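PDB 2VT1: surface presentation of antigens protein SpaS, which is required for secretion of the three Ipa invasion proteins and for host-cell invasion, here represented by its cytoplasmic domain from the type III secretion exporter family. Local coordinates for residues Arg51-Tyr54 against Lys55-Lys59; Thr25-Cys28 against Ala29-Val32; Arg33-Ala36 against Asn37-Ile41. One frame throughout, in Å; residues are numbered along the deposited sequence.

Contact 1: Arg51-Tyr54 against Lys55-Lys59; sequences RKLY and KTHTK
Thr56 OG1 turns back onto the carbonyl of Lys52 and donates a hydrogen bond to Lys52 O at 2.7 Å. The chi1 of 54° puts OG1 between its own backbone N and carbonyl carbon. The donor stands about 40° out of the carbonyl plane. The same hydroxyl oxygen accepts a hydrogen bond from His57 ND1, 2.8 Å from Thr56 OG1. His57 NE2 is hydrogen-bonded to Asp64 N, so a partner at each ring nitrogen should limit rotation of the imidazole.

Backbone bonds close helix 47-56 here. His57 is the first residue to leave helical angles. Its N lies 2.9 Å from Leu53 O, which also accepts from Thr56 N on the same face of its plane. A water then donates to both Tyr54 O and His57 O, bridging the two carbonyls at the helix end. Tyr54 packs on Ile23 and Thr25 and His57 on Ile20, so this end lies against strand 19-25 of the antiparallel sheet.

Van der Waals contacts are few. Leu53 CD2 lies beside the His57 ring, 3.9 Å from His57 ND1, the two side chains crossing at a slant. Lys55 bends at chi2 (-58°), which sets its CD 4.0 Å from Tyr54 CD1. Lys52 forms a salt bridge with Glu70.

Contact 2: Thr25-Cys28 against Ala29-Val32; sequences TNQC and ALAV
Ala29 N bonds weakly to Thr25 O at 3.3 Å, and the i to i+4 ladder then continues through Leu30 to Asn26, Ala31 to Gln27 and Val32 to Cys28, in the first turns of helix 26-38. Val32 N to Cys28 O is the shortest of these bonds at 3.0 Å, with an N-H...O angle of 161°. Leu30 N and Ala31 N each add a weak bond to the carbonyl three residues back.

The main side-chain meeting is between Gln27 and Leu30. The bend at chi2 (-58°) swings the Gln27 amide across the helix surface. Leu30 reaches back toward the N-terminus, so that its CD1 lies 3.7 Å from both Gln27 OE1 and Gln27 NE2. The rest of Leu30 rests on backbone oxygens, with CG 3.5 Å from Asn26 O. Ala29 CB sits close over the preceding turn, 3.3 Å from Asn26 O. Val32 CG2, anti to its own carbonyl carbon, packs 3.3 Å from Cys28 O.

This is the strand-to-helix junction that follows strand 19-25, with the buried Ala29 and Val32 facing the sheet. Both touch Ala5 of strand 4-9, and Val32 also meets Leu22 and Glu24 of strand 19-25. Asn26 pairs through its backbone with His3. Ala31 and Val32 pack on apolar side chains of another protein chain, while Ala29 and Leu30 lie against His3.

Contact 3: Arg33-Ala36 against Asn37-Ile41; sequences RKYA and NEVGI
Val39 CG1 sits over one face of the Tyr35 ring in a CH-pi contact. It lies 3.8 Å from the ring centroid, 20° off the ring normal and displaced toward the rim. Its nearest ring atom is Tyr35 CZ, at 3.6 Å. With Tyr35 CG anti to the backbone N (chi1 -175°), the ring runs forward along the helix, toward its C-terminal end, to Val39 one turn on. The phenol hydroxyl turns to another partner, hydrogen bonding to a basic side chain of another protein chain.

Just beyond this pair along the chain, helix 26-38 closes in a Schellman motif. Gly40, with positive phi, is its C-prime residue. Ile41 N bonds to Ala36 O at 2.8 Å, and Gly40 N bonds weakly to Asn37 O. Val39 N still bonds to Tyr35 O, approaching nearly in line with that carbonyl. The reversal brings Ile41 over Ala36, their CB atoms 4.0 Å apart.

On the exposed surface Glu38 lies against the methylenes of Lys34. Glu38 is extended beyond CG and brings OE2 to 3.9 Å from Lys34 CE. The charges themselves stay apart, with Lys34 NZ 5.0 Å from Glu38 OE2, so any attraction is probably modest. Glu38 CG also lies 3.2 Å from Lys34 O. Arg33, Tyr35 and Ala36 also pack on apolar side chains of the other chain.

Along the chain the order is contact 2, contact 3, then contact 1. Contacts 2 and 3 adjoin in sequence and share helix 26-38: contact 2 holds its first turns and contact 3 its C-terminal end, with centres about 12 Å apart. Contact 1 closes the next helix, 47-56. It touches contact 2 through Tyr54 CE2 and Thr25 CG2, 3.4 Å apart. Contacts 1 and 3 lie on opposite sides of the chain's centre, their centres about 21 Å apart. Both helices pack on strand 19-25, the middle strand of the three-stranded antiparallel sheet, and contacts 1 and 2 meet at its end. Helix 26-38 also meets another protein chain through residues of both its contacts.

Contact 1: Arg51-Tyr54 against Lys55-Lys59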
loop_
_atom_site.group_PDB
_atom_site.type_symbol
_atom_site.label_atom_id
_atom_site.label_comp_id
_atom_site.label_asym_id
_atom_site.label_seq_id
_atom_site.Cartn_x
_atom_site.Cartn_y
_atom_site.Cartn_z
ATOM N N ARG B 51 -5.711 8.794 1.972
ATOM C CA ARG B 51 -5.515 10.017 2.752
ATOM C C ARG B 51 -5.349 9.785 4.244
ATOM O O ARG B 51 -4.467 10.346 4.891
ATOM C CB ARG B 51 -6.729 10.926 2.578
ATOM C CG ARG B 51 -6.663 11.952 1.453
ATOM C CD ARG B 51 -7.668 13.092 1.748
ATOM N NE ARG B 51 -8.240 13.707 0.547
ATOM C CZ ARG B 51 -9.451 13.429 0.048
ATOM N NH1 ARG B 51 -9.885 14.042 -1.054
ATOM N NH2 ARG B 51 -10.238 12.536 0.645
ATOM N N LYS B 52 -6.264 8.997 4.790
ATOM C CA LYS B 52 -6.264 8.622 6.187
ATOM C C LYS B 52 -4.913 8.072 6.613
ATOM O O LYS B 52 -4.316 8.524 7.591
ATOM C CB LYS B 52 -7.311 7.530 6.345
ATOM C CG LYS B 52 -8.121 7.532 7.583
ATOM C CD LYS B 52 -9.542 7.063 7.202
ATOM C CE LYS B 52 -10.251 6.346 8.326
ATOM N NZ LYS B 52 -11.712 6.219 8.024
ATOM N N LEU B 53 -4.450 7.063 5.890
ATOM C CA LEU B 53 -3.234 6.353 6.263
ATOM C C LEU B 53 -2.048 7.277 6.112
ATOM O O LEU B 53 -1.144 7.287 6.939
ATOM C CB LEU B 53 -3.055 5.088 5.409
ATOM C CG LEU B 53 -4.150 4.025 5.537
ATOM C CD1 LEU B 53 -3.926 2.870 4.547
ATOM C CD2 LEU B 53 -4.234 3.502 6.978
ATOM N N TYR B 54 -2.058 8.078 5.057
ATOM C CA TYR B 54 -0.983 9.029 4.847
ATOM C C TYR B 54 -0.903 10.048 5.987
ATOM O O TYR B 54 0.204 10.449 6.394
ATOM C CB TYR B 54 -1.168 9.755 3.518
ATOM C CG TYR B 54 -0.160 10.860 3.329
ATOM C CD1 TYR B 54 -0.540 12.184 3.400
ATOM C CD2 TYR B 54 1.175 10.571 3.128
ATOM C CE1 TYR B 54 0.380 13.190 3.250
ATOM C CE2 TYR B 54 2.090 11.561 2.969
ATOM C CZ TYR B 54 1.692 12.869 3.037
ATOM O OH TYR B 54 2.618 13.870 2.888
ATOM N N LYS B 55 -2.069 10.464 6.503
ATOM C CA LYS B 55 -2.129 11.493 7.547
ATOM C C LYS B 55 -1.862 10.932 8.948
ATOM O O LYS B 55 -1.582 11.706 9.874
ATOM C CB LYS B 55 -3.488 12.213 7.558
ATOM C CG LYS B 55 -3.834 13.034 6.307
ATOM C CD LYS B 55 -2.815 14.127 5.986
ATOM C CE LYS B 55 -2.904 15.348 6.919
ATOM N NZ LYS B 55 -1.803 16.367 6.719
ATOM N N THR B 56 -1.939 9.606 9.113
ATOM C CA THR B 56 -1.841 8.988 10.446
ATOM C C THR B 56 -0.658 8.033 10.671
ATOM O O THR B 56 -0.376 7.684 11.816
ATOM C CB THR B 56 -3.118 8.180 10.822
ATOM O OG1 THR B 56 -3.404 7.224 9.799
ATOM C CG2 THR B 56 -4.313 9.095 11.013
ATOM N N HIS B 57 0.014 7.593 9.609
ATOM C CA HIS B 57 1.024 6.540 9.745
ATOM C C HIS B 57 2.391 6.886 9.157
ATOM O O HIS B 57 2.513 7.724 8.262
ATOM C CB HIS B 57 0.537 5.235 9.110
ATOM C CG HIS B 57 -0.529 4.530 9.896
ATOM N ND1 HIS B 57 -1.866 4.853 9.798
ATOM C CD2 HIS B 57 -0.456 3.501 10.772
ATOM C CE1 HIS B 57 -2.567 4.065 10.593
ATOM N NE2 HIS B 57 -1.735 3.241 11.202
ATOM N N THR B 58 3.417 6.230 9.694
ATOM C CA THR B 58 4.753 6.259 9.120
ATOM C C THR B 58 5.002 4.925 8.408
ATOM O O THR B 58 4.320 3.939 8.672
ATOM C CB THR B 58 5.842 6.512 10.215
ATOM O OG1 THR B 58 6.103 5.300 10.932
ATOM C CG2 THR B 58 5.382 7.572 11.189
ATOM N N LYS B 59 5.974 4.883 7.500
ATOM C CA LYS B 59 6.225 3.674 6.725
ATOM C C LYS B 59 6.786 2.593 7.627
ATOM O O LYS B 59 7.295 2.878 8.716
ATOM C CB LYS B 59 7.208 3.954 5.584
ATOM C CG LYS B 59 8.595 4.343 6.052
ATOM C CD LYS B 59 9.643 4.091 4.972
ATOM C CE LYS B 59 9.509 5.061 3.803
ATOM N NZ LYS B 59 10.583 4.813 2.799
HETATM O O HOH W 1 2.609 9.217 6.153
#

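Contact 2: Thr25-Cys28 against Ala29-Val32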
loop_
_atom_site.group_PDB
_atom_site.type_symbol
_atom_site.label_atom_id
_atom_site.label_comp_id
_atom_site.label_asym_id
_atom_site.label_seq_id
_atom_site.Cartn_x
_atom_site.Cartn_y
_atom_site.Cartn_z
ATOM N N THR B 25 4.284 9.869 -2.326
ATOM C CA THR B 25 3.343 10.881 -2.742
ATOM C C THR B 25 3.761 11.464 -4.092
ATOM O O THR B 25 4.912 11.340 -4.515
ATOM C CB THR B 25 3.266 12.063 -1.705
ATOM O OG1 THR B 25 4.538 12.732 -1.629
ATOM C CG2 THR B 25 2.883 11.567 -0.318
ATOM N N ASN B 26 2.802 12.094 -4.762
ATOM C CA ASN B 26 3.036 12.814 -6.012
ATOM C C ASN B 26 3.732 12.001 -7.097
ATOM O O ASN B 26 3.251 10.946 -7.466
ATOM C CB ASN B 26 3.758 14.126 -5.715
ATOM C CG ASN B 26 2.886 15.088 -4.933
ATOM O OD1 ASN B 26 1.666 15.119 -5.134
ATOM N ND2 ASN B 26 3.493 15.856 -4.023
ATOM N N GLN B 27 4.833 12.492 -7.645
ATOM C CA GLN B 27 5.404 11.832 -8.815
ATOM C C GLN B 27 5.930 10.454 -8.483
ATOM O O GLN B 27 5.763 9.525 -9.272
ATOM C CB GLN B 27 6.493 12.682 -9.484
ATOM C CG GLN B 27 5.953 13.940 -10.170
ATOM C CD GLN B 27 4.911 13.649 -11.237
ATOM O OE1 GLN B 27 5.148 12.880 -12.178
ATOM N NE2 GLN B 27 3.742 14.272 -11.095
ATOM N N CYS B 28 6.574 10.303 -7.330
ATOM C CA CYS B 28 7.060 9.005 -6.903
ATOM C C CYS B 28 5.893 8.036 -6.739
ATOM O O CYS B 28 6.008 6.864 -7.056
ATOM C CB CYS B 28 7.839 9.123 -5.591
ATOM S SG CYS B 28 9.537 9.755 -5.764
ATOM N N ALA B 29 4.766 8.532 -6.239
ATOM C CA ALA B 29 3.569 7.684 -6.084
ATOM C C ALA B 29 3.093 7.127 -7.429
ATOM O O ALA B 29 2.621 5.993 -7.512
ATOM C CB ALA B 29 2.452 8.461 -5.434
ATOM N N LEU B 30 3.200 7.943 -8.477
ATOM C CA LEU B 30 2.733 7.559 -9.798
ATOM C C LEU B 30 3.628 6.465 -10.379
ATOM O O LEU B 30 3.167 5.621 -11.151
ATOM C CB LEU B 30 2.724 8.771 -10.752
ATOM C CG LEU B 30 1.787 9.953 -10.490
ATOM C CD1 LEU B 30 2.063 11.052 -11.496
ATOM C CD2 LEU B 30 0.330 9.569 -10.532
ATOM N N ALA B 31 4.911 6.508 -10.013
ATOM C CA ALA B 31 5.893 5.520 -10.463
ATOM C C ALA B 31 5.679 4.219 -9.713
ATOM O O ALA B 31 5.807 3.135 -10.282
ATOM C CB ALA B 31 7.340 6.025 -10.252
ATOM N N VAL B 32 5.346 4.322 -8.436
ATOM C CA VAL B 32 4.974 3.133 -7.670
ATOM C C VAL B 32 3.778 2.421 -8.328
ATOM O O VAL B 32 3.768 1.203 -8.478
ATOM C CB VAL B 32 4.665 3.478 -6.206
ATOM C CG1 VAL B 32 4.065 2.286 -5.508
ATOM C CG2 VAL B 32 5.939 3.914 -5.481
#

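Contact 3: Arg33-Ala36 against Asn37-Ile41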
loop_
_atom_site.group_PDB
_atom_site.type_symbol
_atom_site.label_atom_id
_atom_site.label_comp_id
_atom_site.label_asym_id
_atom_site.label_seq_id
_atom_site.Cartn_x
_atom_site.Cartn_y
_atom_site.Cartn_z
ATOM N N ARG B 33 2.783 3.189 -8.760
ATOM C CA ARG B 33 1.588 2.611 -9.373
ATOM C C ARG B 33 1.898 1.886 -10.679
ATOM O O ARG B 33 1.440 0.779 -10.888
ATOM C CB ARG B 33 0.531 3.701 -9.567
ATOM C CG ARG B 33 -0.346 3.856 -8.319
ATOM C CD ARG B 33 -0.398 5.267 -7.699
ATOM N NE ARG B 33 -1.373 6.135 -8.354
ATOM C CZ ARG B 33 -1.945 7.198 -7.794
ATOM N NH1 ARG B 33 -1.658 7.547 -6.547
ATOM N NH2 ARG B 33 -2.819 7.915 -8.487
ATOM N N LYS B 34 2.691 2.511 -11.539
ATOM C CA LYS B 34 3.072 1.943 -12.816
ATOM C C LYS B 34 3.883 0.658 -12.656
ATOM O O LYS B 34 3.669 -0.308 -13.384
ATOM C CB LYS B 34 3.871 2.983 -13.619
ATOM C CG LYS B 34 4.528 2.459 -14.891
ATOM C CD LYS B 34 5.093 3.609 -15.724
ATOM C CE LYS B 34 5.621 3.156 -17.082
ATOM N NZ LYS B 34 5.270 4.166 -18.148
ATOM N N TYR B 35 4.828 0.652 -11.720
ATOM C CA TYR B 35 5.653 -0.529 -11.450
ATOM C C TYR B 35 4.822 -1.657 -10.863
ATOM O O TYR B 35 4.923 -2.811 -11.293
ATOM C CB TYR B 35 6.795 -0.182 -10.482
ATOM C CG TYR B 35 7.752 -1.326 -10.250
ATOM C CD1 TYR B 35 8.730 -1.644 -11.189
ATOM C CD2 TYR B 35 7.671 -2.100 -9.101
ATOM C CE1 TYR B 35 9.600 -2.705 -10.983
ATOM C CE2 TYR B 35 8.526 -3.141 -8.891
ATOM C CZ TYR B 35 9.493 -3.453 -9.833
ATOM O OH TYR B 35 10.350 -4.521 -9.607
ATOM N N ALA B 36 4.007 -1.330 -9.876
ATOM C CA ALA B 36 3.078 -2.294 -9.308
ATOM C C ALA B 36 2.265 -2.979 -10.405
ATOM O O ALA B 36 2.133 -4.193 -10.417
ATOM C CB ALA B 36 2.149 -1.608 -8.293
ATOM N N ASN B 37 1.717 -2.206 -11.335
ATOM C CA ASN B 37 0.927 -2.793 -12.400
ATOM C C ASN B 37 1.784 -3.649 -13.330
ATOM O O ASN B 37 1.363 -4.703 -13.774
ATOM C CB ASN B 37 0.202 -1.699 -13.184
ATOM C CG ASN B 37 -0.504 -2.235 -14.408
ATOM O OD1 ASN B 37 -0.012 -2.091 -15.523
ATOM N ND2 ASN B 37 -1.657 -2.864 -14.209
ATOM N N GLU B 38 2.995 -3.198 -13.612
ATOM C CA GLU B 38 3.910 -3.958 -14.451
ATOM C C GLU B 38 4.338 -5.274 -13.830
ATOM O O GLU B 38 4.556 -6.239 -14.544
ATOM C CB GLU B 38 5.142 -3.137 -14.780
ATOM C CG GLU B 38 4.861 -2.071 -15.791
ATOM C CD GLU B 38 6.078 -1.218 -16.092
ATOM O OE1 GLU B 38 6.963 -1.096 -15.211
ATOM O OE2 GLU B 38 6.141 -0.660 -17.212
ATOM N N VAL B 39 4.460 -5.324 -12.512
ATOM C CA VAL B 39 4.884 -6.560 -11.859
ATOM C C VAL B 39 3.722 -7.342 -11.240
ATOM O O VAL B 39 3.932 -8.261 -10.436
ATOM C CB VAL B 39 5.989 -6.299 -10.814
ATOM C CG1 VAL B 39 7.143 -5.572 -11.472
ATOM C CG2 VAL B 39 5.466 -5.492 -9.635
ATOM N N GLY B 40 2.496 -6.975 -11.604
ATOM C CA GLY B 40 1.315 -7.767 -11.231
ATOM C C GLY B 40 0.823 -7.630 -9.801
ATOM O O GLY B 40 0.136 -8.506 -9.282
ATOM N N ILE B 41 1.169 -6.530 -9.156
ATOM C CA ILE B 41 0.661 -6.213 -7.841
ATOM C C ILE B 41 -0.589 -5.353 -8.012
ATOM O O ILE B 41 -0.532 -4.285 -8.597
ATOM C CB ILE B 41 1.701 -5.416 -7.047
ATOM C CG1 ILE B 41 3.001 -6.231 -6.868
ATOM C CG2 ILE B 41 1.105 -4.903 -5.756
ATOM C CD1 ILE B 41 2.838 -7.551 -6.126
#